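Local structure of esterase (Rhizomucor miehei, 4WY5) at residues E54-E59 against L67-P72; K63-T68 against Y135-W140; V82-H87 against V115-S120. The protein probably hydrolyses carboxylic esters, as a carboxylesterase of the alpha/beta hydrolase superfamily. One frame throughout, in Å; residues are numbered along the deposited sequence.

How the interactions relate
The three contacts lie in one half of an alpha/beta hydrolase sheet, from its outermost hairpin inward. Interaction 1 pairs strands 52-60 and 63-71 as that hairpin; interaction 2 lays helix 129-143 against strand 63-71; interaction 3 pairs strands 80-86 and 113-117. Their centres are 9 to 10 Å apart. Leu-67 takes part in both interactions 1 and 2. Strand 63-71 is the inner strand of the hairpin and runs antiparallel to 113-117, with Thr-68 O 2.7 Å from Phe-116 N, a probable hydrogen bond. Leu-67 and Ala-137 both pack on Val-117. Interaction 3 reaches the presumed active site, for Leu-86 touches the probable nucleophile elbow around Ser-161.

Interaction 1. Residues E54-E59 against L67-P72; sequences EDKVVE and LTIVRP
Asp-55 and Thr-68 face each other as a non-hydrogen-bonded antiparallel pair, and their side chains supply the link that the backbone does not make at this step. They lie alongside one another and point the same way. Thr-68 OG1 donates to Asp-55 OD1 over 2.6 Å, reaching the oxygen from above the carboxylate plane, 46° out of it. The threonine hydroxyl sits beside its own backbone N (chi1 -66°), which turns it to the aspartate, while Thr-68 CG2 also comes within 3.3 Å of Asp-55 OD1. The other carboxylate oxygen, OD2, forms a salt bridge with Lys-96, so both oxygens have partners that restrict the group's rotation.

On the other face of the sheet the aliphatic part of Lys-56 runs obliquely over Ile-69, with CD 3.7 Å from Ile-69 CD1; further along, the lysine chain bends away. Two hydrogen-bonded pairs flank the central one. Ile-69 N to Glu-54 O measures 2.8 Å, and Leu-67 N to Lys-56 O 2.9 Å; each has a return bond from the N of the partner residue. Such alternating pairs mark antiparallel strands; 52-60 and 63-71, joined by a short turn, form a beta hairpin at the margin of the alpha/beta hydrolase sheet.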
ATOM      1  N   GLU A  54      12.190   5.426 -28.167  1.00 38.70           N
ATOM      2  CA  GLU A  54      13.183   6.205 -28.914  1.00 41.08           C
ATOM      3  C   GLU A  54      14.452   6.457 -28.096  1.00 35.75           C
ATOM      4  O   GLU A  54      14.351   6.847 -26.941  1.00 36.23           O
ATOM      5  CB  GLU A  54      12.559   7.535 -29.347  1.00 42.20           C
ATOM      6  CG  GLU A  54      13.527   8.534 -29.929  1.00 44.24           C
ATOM      7  CD  GLU A  54      12.854   9.840 -30.307  1.00 50.24           C
ATOM      8  OE1 GLU A  54      11.725  10.114 -29.830  1.00 48.26           O
ATOM      9  OE2 GLU A  54      13.468  10.606 -31.075  1.00 58.08           O
ATOM     10  N   ASP A  55      15.632   6.237 -28.684  1.00 36.97           N
ATOM     11  CA  ASP A  55      16.910   6.476 -27.989  1.00 35.62           C
ATOM     12  C   ASP A  55      17.617   7.760 -28.475  1.00 36.85           C
ATOM     13  O   ASP A  55      17.629   8.053 -29.667  1.00 36.89           O
ATOM     14  CB  ASP A  55      17.854   5.269 -28.148  1.00 34.58           C
ATOM     15  CG  ASP A  55      17.440   4.067 -27.281  1.00 41.16           C
ATOM     16  OD1 ASP A  55      16.531   4.219 -26.440  1.00 42.36           O
ATOM     17  OD2 ASP A  55      18.033   2.972 -27.421  1.00 41.12           O
ATOM     18  N   LYS A  56      18.214   8.508 -27.542  1.00 33.70           N
ATOM     19  CA  LYS A  56      18.858   9.794 -27.831  1.00 33.51           C
ATOM     20  C   LYS A  56      20.172   9.965 -27.044  1.00 39.79           C
ATOM     21  O   LYS A  56      20.313   9.458 -25.922  1.00 38.27           O
ATOM     22  CB  LYS A  56      17.906  10.952 -27.508  1.00 39.01           C
ATOM     23  CG  LYS A  56      16.664  11.037 -28.394  1.00 46.83           C
ATOM     24  CD  LYS A  56      15.827  12.281 -28.092  1.00 44.35           C
ATOM     25  CE  LYS A  56      16.465  13.549 -28.631  1.00 50.04           C
ATOM     26  NZ  LYS A  56      16.532  13.535 -30.117  1.00 55.41           N
ATOM     27  N   VAL A  57      21.123  10.684 -27.641  1.00 37.35           N
ATOM     28  CA  VAL A  57      22.432  10.937 -27.046  1.00 34.95           C
ATOM     29  C   VAL A  57      22.692  12.442 -26.989  1.00 37.25           C
ATOM     30  O   VAL A  57      22.715  13.102 -28.025  1.00 40.72           O
ATOM     31  CB  VAL A  57      23.549  10.244 -27.858  1.00 42.31           C
ATOM     32  CG1 VAL A  57      24.941  10.581 -27.304  1.00 39.33           C
ATOM     33  CG2 VAL A  57      23.314   8.740 -27.899  1.00 37.11           C
ATOM     34  N   VAL A  58      22.880  12.992 -25.790  1.00 38.47           N
ATOM     35  CA  VAL A  58      22.848  14.451 -25.612  1.00 37.28           C
ATOM     36  C   VAL A  58      23.908  15.000 -24.666  1.00 34.94           C
ATOM     37  O   VAL A  58      24.601  14.244 -23.985  1.00 34.37           O
ATOM     38  CB  VAL A  58      21.472  14.926 -25.066  1.00 32.27           C
ATOM     39  CG1 VAL A  58      20.345  14.567 -26.018  1.00 34.24           C
ATOM     40  CG2 VAL A  58      21.221  14.338 -23.684  1.00 34.12           C
ATOM     41  N   GLU A  59      24.013  16.327 -24.627  1.00 31.02           N
ATOM     42  CA  GLU A  59      24.965  17.020 -23.765  1.00 35.00           C
ATOM     43  C   GLU A  59      24.221  17.953 -22.801  1.00 36.30           C
ATOM     44  O   GLU A  59      23.214  18.571 -23.169  1.00 30.96           O
ATOM     45  CB  GLU A  59      25.990  17.791 -24.603  1.00 33.64           C
ATOM     46  CG  GLU A  59      27.033  18.520 -23.772  1.00 42.72           C
ATOM     47  CD  GLU A  59      28.231  18.971 -24.590  1.00 51.56           C
ATOM     48  OE1 GLU A  59      28.113  19.051 -25.833  1.00 54.23           O
ATOM     49  OE2 GLU A  59      29.283  19.264 -23.983  1.00 53.03           O
ATOM     50  N   LEU A  67      19.872   8.439 -23.192  1.00 29.84           N
ATOM     51  CA  LEU A  67      18.506   8.387 -22.669  1.00 26.44           C
ATOM     52  C   LEU A  67      17.600   7.493 -23.520  1.00 30.36           C
ATOM     53  O   LEU A  67      17.820   7.325 -24.720  1.00 31.51           O
ATOM     54  CB  LEU A  67      17.894   9.794 -22.604  1.00 26.18           C
ATOM     55  CG  LEU A  67      18.650  10.907 -21.881  1.00 21.85           C
ATOM     56  CD1 LEU A  67      17.884  12.206 -21.958  1.00 27.96           C
ATOM     57  CD2 LEU A  67      18.932  10.537 -20.449  1.00 26.45           C
ATOM     58  N   THR A  68      16.591   6.905 -22.890  1.00 27.77           N
ATOM     59  CA  THR A  68      15.547   6.217 -23.634  1.00 29.51           C
ATOM     60  C   THR A  68      14.217   6.872 -23.278  1.00 28.79           C
ATOM     61  O   THR A  68      13.911   7.078 -22.103  1.00 26.93           O
ATOM     62  CB  THR A  68      15.530   4.692 -23.335  1.00 35.09           C
ATOM     63  OG1 THR A  68      16.744   4.103 -23.824  1.00 30.40           O
ATOM     64  CG2 THR A  68      14.359   4.003 -24.019  1.00 28.86           C
ATOM     65  N   ILE A  69      13.452   7.241 -24.303  1.00 31.42           N
ATOM     66  CA  ILE A  69      12.195   7.952 -24.118  1.00 30.80           C
ATOM     67  C   ILE A  69      11.032   7.058 -24.531  1.00 31.03           C
ATOM     68  O   ILE A  69      10.969   6.595 -25.660  1.00 33.75           O
ATOM     69  CB  ILE A  69      12.165   9.271 -24.926  1.00 35.05           C
ATOM     70  CG1 ILE A  69      13.194  10.261 -24.366  1.00 29.59           C
ATOM     71  CG2 ILE A  69      10.792   9.922 -24.826  1.00 32.77           C
ATOM     72  CD1 ILE A  69      14.386  10.463 -25.232  1.00 36.52           C
ATOM     73  N   VAL A  70      10.095   6.845 -23.617  1.00 31.97           N
ATOM     74  CA  VAL A  70       9.060   5.831 -23.793  1.00 23.21           C
ATOM     75  C   VAL A  70       7.697   6.503 -23.627  1.00 24.90           C
ATOM     76  O   VAL A  70       7.520   7.288 -22.696  1.00 25.73           O
ATOM     77  CB  VAL A  70       9.259   4.689 -22.752  1.00 26.92           C
ATOM     78  CG1 VAL A  70       8.419   3.513 -23.062  1.00 23.80           C
ATOM     79  CG2 VAL A  70      10.715   4.233 -22.714  1.00 28.84           C
ATOM     80  N   ARG A  71       6.746   6.205 -24.518  1.00 25.74           N
ATOM     81  CA  ARG A  71       5.459   6.924 -24.587  1.00 25.22           C
ATOM     82  C   ARG A  71       4.316   5.976 -25.024  1.00 25.87           C
ATOM     83  O   ARG A  71       4.561   5.014 -25.749  1.00 28.38           O
ATOM     84  CB  ARG A  71       5.587   8.125 -25.563  1.00 29.65           C
ATOM     85  CG  ARG A  71       4.313   8.979 -25.720  1.00 36.95           C
ATOM     86  CD  ARG A  71       4.330  10.038 -26.840  1.00 30.75           C
ATOM     87  NE  ARG A  71       5.161  11.190 -26.489  1.00 35.99           N
ATOM     88  CZ  ARG A  71       4.703  12.361 -26.040  1.00 28.14           C
ATOM     89  NH1 ARG A  71       3.408  12.573 -25.868  1.00 26.23           N
ATOM     90  NH2 ARG A  71       5.560  13.329 -25.759  1.00 35.67           N
ATOM     91  N   PRO A  72       3.063   6.232 -24.590  1.00 27.79           N
ATOM     92  CA  PRO A  72       2.016   5.312 -25.068  1.00 29.85           C
ATOM     93  C   PRO A  72       1.568   5.627 -26.508  1.00 31.45           C
ATOM     94  O   PRO A  72       1.718   6.776 -26.951  1.00 29.38           O
ATOM     95  CB  PRO A  72       0.858   5.535 -24.075  1.00 25.16           C
ATOM     96  CG  PRO A  72       1.423   6.414 -22.967  1.00 26.76           C
ATOM     97  CD  PRO A  72       2.540   7.178 -23.585  1.00 22.77           C
TER

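Interaction 2. Residues K63-T68 against Y135-W140; sequences KTLKLT and YAAILW
Leu-65 and Leu-67, two residues apart on the same strand face, meet helix 129-143 with their methyl groups. The first kind of contact is aliphatic. Leu-65 CD1 comes down on the helix backbone itself, 3.6 Å from Ala-137 CA, and lies 3.8 Å from Ala-137 CB. The same methyl reaches Ala-136 CB more loosely, at 4.3 Å. Ala-137 CB also touches the second leucine, 4.2 Å from Leu-67 CD2, and thus sits against both leucines. With only a methyl at each alanine, the strand side chains can approach the helix closely; the axes of segments 63-68 and 135-140 approach to 9.4 Å, at 77°.

The second kind is aliphatic on aromatic. Leu-67 CD1 approaches the benzene half of the Trp-140 indole, 3.8 Å from CE3, and the two side chains cross. The indole is thrown to this side because CG lies opposite the backbone N (chi1 -178°), and Val-58 of the neighbouring strand packs against it too.

Polar help comes from the next strand, where Ser-60 OG is hydrogen-bonded to Ala-136 O. Between segments 63-68 and 135-140 themselves the union is wholly apolar, resting on shape and the burial of hydrocarbon without directional bonds.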
ATOM      1  N   LYS A  63      28.136  17.137 -19.152  1.00 35.64           N
ATOM      2  CA  LYS A  63      28.232  15.689 -19.331  1.00 35.39           C
ATOM      3  C   LYS A  63      27.560  15.233 -20.609  1.00 36.59           C
ATOM      4  O   LYS A  63      26.720  15.948 -21.172  1.00 35.50           O
ATOM      5  CB  LYS A  63      27.640  14.958 -18.124  1.00 37.08           C
ATOM      6  CG  LYS A  63      28.395  15.308 -16.857  1.00 41.21           C
ATOM      7  CD  LYS A  63      28.075  14.422 -15.700  1.00 37.61           C
ATOM      8  CE  LYS A  63      28.988  14.793 -14.541  1.00 36.68           C
ATOM      9  NZ  LYS A  63      28.762  16.228 -14.148  1.00 39.94           N
ATOM     10  N   THR A  64      27.945  14.042 -21.066  1.00 33.54           N
ATOM     11  CA  THR A  64      27.270  13.407 -22.198  1.00 35.75           C
ATOM     12  C   THR A  64      26.421  12.255 -21.670  1.00 33.64           C
ATOM     13  O   THR A  64      26.890  11.434 -20.881  1.00 36.92           O
ATOM     14  CB  THR A  64      28.269  12.914 -23.282  1.00 38.53           C
ATOM     15  OG1 THR A  64      29.129  11.901 -22.738  1.00 37.19           O
ATOM     16  CG2 THR A  64      29.123  14.088 -23.799  1.00 34.18           C
ATOM     17  N   LEU A  65      25.159  12.228 -22.084  1.00 32.42           N
ATOM     18  CA  LEU A  65      24.180  11.294 -21.549  1.00 26.41           C
ATOM     19  C   LEU A  65      23.573  10.415 -22.629  1.00 29.63           C
ATOM     20  O   LEU A  65      23.498  10.807 -23.801  1.00 33.81           O
ATOM     21  CB  LEU A  65      23.055  12.063 -20.853  1.00 29.07           C
ATOM     22  CG  LEU A  65      23.442  13.104 -19.805  1.00 31.77           C
ATOM     23  CD1 LEU A  65      22.227  13.936 -19.460  1.00 26.50           C
ATOM     24  CD2 LEU A  65      23.964  12.410 -18.562  1.00 30.52           C
ATOM     25  N   LYS A  66      23.124   9.230 -22.226  1.00 24.66           N
ATOM     26  CA  LYS A  66      22.302   8.384 -23.081  1.00 29.81           C
ATOM     27  C   LYS A  66      20.935   8.184 -22.430  1.00 29.67           C
ATOM     28  O   LYS A  66      20.854   7.799 -21.259  1.00 27.84           O
ATOM     29  CB  LYS A  66      22.981   7.037 -23.346  1.00 31.89           C
ATOM     30  CG  LYS A  66      22.360   6.247 -24.512  1.00 38.24           C
ATOM     31  CD  LYS A  66      23.011   4.886 -24.622  1.00 42.97           C
ATOM     32  CE  LYS A  66      24.496   5.005 -24.287  1.00 50.53           C
ATOM     33  NZ  LYS A  66      25.141   3.689 -23.991  1.00 57.30           N
ATOM     34  N   LEU A  67      19.872   8.439 -23.192  1.00 29.84           N
ATOM     35  CA  LEU A  67      18.506   8.387 -22.669  1.00 26.44           C
ATOM     36  C   LEU A  67      17.600   7.493 -23.520  1.00 30.36           C
ATOM     37  O   LEU A  67      17.820   7.325 -24.720  1.00 31.51           O
ATOM     38  CB  LEU A  67      17.894   9.794 -22.604  1.00 26.18           C
ATOM     39  CG  LEU A  67      18.650  10.907 -21.881  1.00 21.85           C
ATOM     40  CD1 LEU A  67      17.884  12.206 -21.958  1.00 27.96           C
ATOM     41  CD2 LEU A  67      18.932  10.537 -20.449  1.00 26.45           C
ATOM     42  N   THR A  68      16.591   6.905 -22.890  1.00 27.77           N
ATOM     43  CA  THR A  68      15.547   6.217 -23.634  1.00 29.51           C
ATOM     44  C   THR A  68      14.217   6.872 -23.278  1.00 28.79           C
ATOM     45  O   THR A  68      13.911   7.078 -22.103  1.00 26.93           O
ATOM     46  CB  THR A  68      15.530   4.692 -23.335  1.00 35.09           C
ATOM     47  OG1 THR A  68      16.744   4.103 -23.824  1.00 30.40           O
ATOM     48  CG2 THR A  68      14.359   4.003 -24.019  1.00 28.86           C
ATOM     49  N   TYR A 135      21.090  14.407 -12.307  1.00 28.39           N
ATOM     50  CA  TYR A 135      20.782  15.828 -12.169  1.00 30.87           C
ATOM     51  C   TYR A 135      20.870  16.522 -13.539  1.00 31.78           C
ATOM     52  O   TYR A 135      19.996  17.320 -13.900  1.00 32.16           O
ATOM     53  CB  TYR A 135      21.723  16.500 -11.151  1.00 31.35           C
ATOM     54  CG  TYR A 135      21.568  18.016 -11.074  1.00 37.86           C
ATOM     55  CD1 TYR A 135      20.457  18.600 -10.464  1.00 32.87           C
ATOM     56  CD2 TYR A 135      22.536  18.864 -11.627  1.00 37.73           C
ATOM     57  CE1 TYR A 135      20.319  19.987 -10.398  1.00 33.23           C
ATOM     58  CE2 TYR A 135      22.409  20.247 -11.564  1.00 31.60           C
ATOM     59  CZ  TYR A 135      21.300  20.799 -10.953  1.00 33.98           C
ATOM     60  OH  TYR A 135      21.176  22.165 -10.890  1.00 36.17           O
ATOM     61  N   ALA A 136      21.895  16.178 -14.316  1.00 25.49           N
ATOM     62  CA  ALA A 136      22.071  16.772 -15.636  1.00 28.41           C
ATOM     63  C   ALA A 136      20.969  16.361 -16.611  1.00 29.98           C
ATOM     64  O   ALA A 136      20.561  17.151 -17.460  1.00 30.24           O
ATOM     65  CB  ALA A 136      23.431  16.406 -16.202  1.00 27.40           C
ATOM     66  N   ALA A 137      20.457  15.141 -16.476  1.00 29.17           N
ATOM     67  CA  ALA A 137      19.371  14.724 -17.354  1.00 31.23           C
ATOM     68  C   ALA A 137      18.084  15.467 -17.023  1.00 28.44           C
ATOM     69  O   ALA A 137      17.330  15.855 -17.918  1.00 31.33           O
ATOM     70  CB  ALA A 137      19.157  13.218 -17.262  1.00 33.89           C
ATOM     71  N   ILE A 138      17.852  15.697 -15.738  1.00 29.23           N
ATOM     72  CA  ILE A 138      16.678  16.466 -15.320  1.00 33.71           C
ATOM     73  C   ILE A 138      16.713  17.883 -15.915  1.00 32.80           C
ATOM     74  O   ILE A 138      15.687  18.392 -16.373  1.00 29.25           O
ATOM     75  CB  ILE A 138      16.569  16.543 -13.776  1.00 24.31           C
ATOM     76  CG1 ILE A 138      16.197  15.167 -13.204  1.00 26.47           C
ATOM     77  CG2 ILE A 138      15.534  17.578 -13.359  1.00 25.26           C
ATOM     78  CD1 ILE A 138      16.113  15.098 -11.661  1.00 26.83           C
ATOM     79  N   LEU A 139      17.899  18.495 -15.929  1.00 27.99           N
ATOM     80  CA  LEU A 139      18.065  19.823 -16.520  1.00 31.65           C
ATOM     81  C   LEU A 139      17.759  19.815 -18.003  1.00 30.89           C
ATOM     82  O   LEU A 139      17.196  20.768 -18.529  1.00 32.48           O
ATOM     83  CB  LEU A 139      19.482  20.361 -16.291  1.00 25.05           C
ATOM     84  CG  LEU A 139      19.706  20.906 -14.872  1.00 33.39           C
ATOM     85  CD1 LEU A 139      21.154  21.330 -14.616  1.00 32.65           C
ATOM     86  CD2 LEU A 139      18.735  22.053 -14.571  1.00 30.83           C
ATOM     87  N   TRP A 140      18.116  18.728 -18.671  1.00 29.89           N
ATOM     88  CA  TRP A 140      17.905  18.628 -20.101  1.00 28.64           C
ATOM     89  C   TRP A 140      16.428  18.509 -20.465  1.00 36.56           C
ATOM     90  O   TRP A 140      15.950  19.135 -21.417  1.00 38.98           O
ATOM     91  CB  TRP A 140      18.673  17.434 -20.649  1.00 32.18           C
ATOM     92  CG  TRP A 140      18.541  17.305 -22.116  1.00 36.71           C
ATOM     93  CD1 TRP A 140      19.325  17.894 -23.059  1.00 31.99           C
ATOM     94  CD2 TRP A 140      17.544  16.551 -22.828  1.00 34.35           C
ATOM     95  NE1 TRP A 140      18.883  17.553 -24.316  1.00 37.70           N
ATOM     96  CE2 TRP A 140      17.792  16.730 -24.203  1.00 38.31           C
ATOM     97  CE3 TRP A 140      16.481  15.734 -22.437  1.00 33.81           C
ATOM     98  CZ2 TRP A 140      17.010  16.120 -25.195  1.00 36.42           C
ATOM     99  CZ3 TRP A 140      15.698  15.132 -23.427  1.00 36.22           C
ATOM    100  CH2 TRP A 140      15.969  15.330 -24.787  1.00 33.65           C
TER

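Interaction 3. Residues V82-H87 against V115-S120; sequences VLIFLH and VFVDYS
Ile-84, Val-115 and Val-117 make the apolar middle of this parallel strand pair, on the face that helix 129-143 covers. Ile-84 straddles the valines: its CD1 lies 4.3 Å from Val-115 CB, its CG2 equally far from Val-117 CG2. Val-82 adds a methyl contact to Val-115. On the opposite face Phe-85 and Phe-116 meet obliquely beneath helix 100-110, their CD2 atoms 3.9 Å apart.

Between these layers the backbones are joined by Val-115 N to Leu-83 O and Phe-85 N to Val-115 O. The next bond, Val-117 N to Phe-85 O, is weak at 3.5 Å, as the strands part. Water 1 enters the widening gap: it donates to Phe-85 O and Val-117 O, accepts from His-87 N, and lies over the centre of the Phe-116 ring.

At the polar end His-87 comes rim to rim with Phe-116 and forms an offset stack with Tyr-119, centroids 4.8 Å apart, planes inclined by 21°. His-87 CG sits between its backbone N and carbonyl carbon (chi1 73°), which sets the imidazole against the tyrosine ring. Tyr-119 OH donates to His-87 O at 2.8 Å, nearly straight at the carbonyl, while water 2 lies in the imidazole plane, 2.9 Å from NE2, and can donate to Asp-118 OD1 or Tyr-119 O. His-87 opens an HGGG sequence, which in relatives shapes the oxyanion hole; stack, phenol and waters probably help position that loop's start.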
ATOM      1  N   VAL A  82       5.661  13.846 -17.019  1.00 25.35           N
ATOM      2  CA  VAL A  82       6.917  13.122 -17.256  1.00 23.24           C
ATOM      3  C   VAL A  82       7.418  12.381 -15.994  1.00 24.46           C
ATOM      4  O   VAL A  82       7.265  12.868 -14.858  1.00 22.22           O
ATOM      5  CB  VAL A  82       8.019  14.093 -17.802  1.00 25.31           C
ATOM      6  CG1 VAL A  82       8.321  15.228 -16.814  1.00 26.28           C
ATOM      7  CG2 VAL A  82       9.285  13.342 -18.192  1.00 23.02           C
ATOM      8  N   LEU A  83       7.946  11.168 -16.203  1.00 24.29           N
ATOM      9  CA  LEU A  83       8.495  10.324 -15.134  1.00 18.30           C
ATOM     10  C   LEU A  83       9.970   9.988 -15.366  1.00 22.05           C
ATOM     11  O   LEU A  83      10.308   9.362 -16.372  1.00 23.97           O
ATOM     12  CB  LEU A  83       7.686   9.020 -15.023  1.00 21.15           C
ATOM     13  CG  LEU A  83       8.176   7.935 -14.056  1.00 19.67           C
ATOM     14  CD1 LEU A  83       8.173   8.449 -12.607  1.00 18.37           C
ATOM     15  CD2 LEU A  83       7.344   6.658 -14.187  1.00 17.48           C
ATOM     16  N   ILE A  84      10.844  10.384 -14.442  1.00 23.29           N
ATOM     17  CA  ILE A  84      12.267  10.036 -14.512  1.00 20.08           C
ATOM     18  C   ILE A  84      12.476   8.667 -13.869  1.00 24.01           C
ATOM     19  O   ILE A  84      12.273   8.538 -12.656  1.00 20.53           O
ATOM     20  CB  ILE A  84      13.145  11.074 -13.764  1.00 21.61           C
ATOM     21  CG1 ILE A  84      12.809  12.500 -14.216  1.00 18.37           C
ATOM     22  CG2 ILE A  84      14.618  10.769 -13.959  1.00 15.49           C
ATOM     23  CD1 ILE A  84      13.140  12.762 -15.681  1.00 16.45           C
ATOM     24  N   PHE A  85      12.888   7.650 -14.639  1.00 22.97           N
ATOM     25  CA  PHE A  85      13.027   6.305 -14.058  1.00 18.50           C
ATOM     26  C   PHE A  85      14.487   5.821 -13.947  1.00 23.44           C
ATOM     27  O   PHE A  85      15.241   5.779 -14.931  1.00 23.31           O
ATOM     28  CB  PHE A  85      12.215   5.282 -14.861  1.00 19.28           C
ATOM     29  CG  PHE A  85      12.069   3.959 -14.163  1.00 22.33           C
ATOM     30  CD1 PHE A  85      11.018   3.737 -13.296  1.00 24.87           C
ATOM     31  CD2 PHE A  85      13.009   2.956 -14.337  1.00 24.82           C
ATOM     32  CE1 PHE A  85      10.891   2.541 -12.640  1.00 21.15           C
ATOM     33  CE2 PHE A  85      12.891   1.751 -13.675  1.00 23.89           C
ATOM     34  CZ  PHE A  85      11.826   1.547 -12.828  1.00 24.76           C
ATOM     35  N   LEU A  86      14.849   5.415 -12.735  1.00 21.89           N
ATOM     36  CA  LEU A  86      16.216   5.026 -12.386  1.00 18.64           C
ATOM     37  C   LEU A  86      16.257   3.561 -11.971  1.00 18.73           C
ATOM     38  O   LEU A  86      15.748   3.204 -10.902  1.00 19.99           O
ATOM     39  CB  LEU A  86      16.709   5.912 -11.249  1.00 14.52           C
ATOM     40  CG  LEU A  86      16.389   7.389 -11.512  1.00 21.83           C
ATOM     41  CD1 LEU A  86      16.685   8.293 -10.307  1.00 20.05           C
ATOM     42  CD2 LEU A  86      17.165   7.858 -12.749  1.00 17.21           C
ATOM     43  N   HIS A  87      16.870   2.713 -12.798  1.00 18.11           N
ATOM     44  CA  HIS A  87      16.818   1.257 -12.580  1.00 21.47           C
ATOM     45  C   HIS A  87      17.777   0.737 -11.507  1.00 19.15           C
ATOM     46  O   HIS A  87      18.836   1.313 -11.271  1.00 17.37           O
ATOM     47  CB  HIS A  87      17.109   0.514 -13.894  1.00 23.43           C
ATOM     48  CG  HIS A  87      18.548   0.581 -14.318  1.00 27.10           C
ATOM     49  ND1 HIS A  87      19.505  -0.288 -13.842  1.00 21.86           N
ATOM     50  CD2 HIS A  87      19.185   1.408 -15.186  1.00 22.21           C
ATOM     51  CE1 HIS A  87      20.674   0.010 -14.388  1.00 24.83           C
ATOM     52  NE2 HIS A  87      20.504   1.025 -15.212  1.00 24.40           N
ATOM     53  N   VAL A 115      11.319   8.871 -19.081  1.00 24.27           N
ATOM     54  CA  VAL A 115      12.703   9.061 -19.508  1.00 24.38           C
ATOM     55  C   VAL A 115      13.583   8.108 -18.708  1.00 24.55           C
ATOM     56  O   VAL A 115      13.751   8.272 -17.499  1.00 21.88           O
ATOM     57  CB  VAL A 115      13.191  10.523 -19.308  1.00 24.02           C
ATOM     58  CG1 VAL A 115      14.647  10.680 -19.776  1.00 20.50           C
ATOM     59  CG2 VAL A 115      12.256  11.533 -20.020  1.00 23.34           C
ATOM     60  N   PHE A 116      14.103   7.090 -19.384  1.00 24.23           N
ATOM     61  CA  PHE A 116      14.970   6.101 -18.764  1.00 22.79           C
ATOM     62  C   PHE A 116      16.428   6.562 -18.868  1.00 25.24           C
ATOM     63  O   PHE A 116      16.972   6.667 -19.972  1.00 24.10           O
ATOM     64  CB  PHE A 116      14.786   4.740 -19.444  1.00 25.54           C
ATOM     65  CG  PHE A 116      15.481   3.597 -18.741  1.00 25.30           C
ATOM     66  CD1 PHE A 116      16.802   3.279 -19.042  1.00 26.38           C
ATOM     67  CD2 PHE A 116      14.802   2.814 -17.805  1.00 25.10           C
ATOM     68  CE1 PHE A 116      17.455   2.212 -18.393  1.00 25.10           C
ATOM     69  CE2 PHE A 116      15.445   1.743 -17.150  1.00 25.76           C
ATOM     70  CZ  PHE A 116      16.771   1.444 -17.449  1.00 21.20           C
ATOM     71  N   VAL A 117      17.068   6.809 -17.722  1.00 24.00           N
ATOM     72  CA  VAL A 117      18.443   7.312 -17.710  1.00 23.02           C
ATOM     73  C   VAL A 117      19.462   6.187 -17.575  1.00 23.26           C
ATOM     74  O   VAL A 117      19.572   5.549 -16.522  1.00 22.44           O
ATOM     75  CB  VAL A 117      18.679   8.312 -16.563  1.00 21.73           C
ATOM     76  CG1 VAL A 117      20.113   8.817 -16.601  1.00 16.20           C
ATOM     77  CG2 VAL A 117      17.699   9.476 -16.676  1.00 24.90           C
ATOM     78  N   ASP A 118      20.213   5.956 -18.648  1.00 25.77           N
ATOM     79  CA  ASP A 118      21.213   4.889 -18.697  1.00 28.05           C
ATOM     80  C   ASP A 118      22.527   5.396 -18.078  1.00 26.75           C
ATOM     81  O   ASP A 118      23.487   5.747 -18.781  1.00 26.02           O
ATOM     82  CB  ASP A 118      21.404   4.413 -20.149  1.00 26.35           C
ATOM     83  CG  ASP A 118      22.281   3.157 -20.258  1.00 37.76           C
ATOM     84  OD1 ASP A 118      22.583   2.494 -19.226  1.00 33.99           O
ATOM     85  OD2 ASP A 118      22.662   2.822 -21.401  1.00 40.66           O
ATOM     86  N   TYR A 119      22.546   5.439 -16.747  1.00 23.90           N
ATOM     87  CA  TYR A 119      23.641   6.060 -16.008  1.00 24.40           C
ATOM     88  C   TYR A 119      24.895   5.186 -16.025  1.00 25.99           C
ATOM     89  O   TYR A 119      24.843   4.004 -16.392  1.00 24.00           O
ATOM     90  CB  TYR A 119      23.199   6.376 -14.563  1.00 24.60           C
ATOM     91  CG  TYR A 119      22.753   5.188 -13.718  1.00 22.90           C
ATOM     92  CD1 TYR A 119      23.665   4.489 -12.940  1.00 23.08           C
ATOM     93  CD2 TYR A 119      21.413   4.790 -13.673  1.00 18.17           C
ATOM     94  CE1 TYR A 119      23.269   3.412 -12.152  1.00 19.27           C
ATOM     95  CE2 TYR A 119      21.009   3.718 -12.900  1.00 16.28           C
ATOM     96  CZ  TYR A 119      21.946   3.035 -12.130  1.00 20.58           C
ATOM     97  OH  TYR A 119      21.572   1.963 -11.342  1.00 19.03           O
ATOM     98  N   SER A 120      26.028   5.765 -15.644  1.00 24.91           N
ATOM     99  CA  SER A 120      27.295   5.026 -15.664  1.00 26.99           C
ATOM    100  C   SER A 120      27.352   4.017 -14.515  1.00 25.85           C
ATOM    101  O   SER A 120      27.124   4.382 -13.351  1.00 27.18           O
ATOM    102  CB  SER A 120      28.489   5.993 -15.588  1.00 32.83           C
ATOM    103  OG  SER A 120      28.473   6.937 -16.664  1.00 30.11           O
TER
HETATM  104  O   HOH W   1      17.422   4.043 -15.293  1.00 23.26           O
HETATM  105  O   HOH W   2      22.741   2.323 -16.591  1.00 21.28           O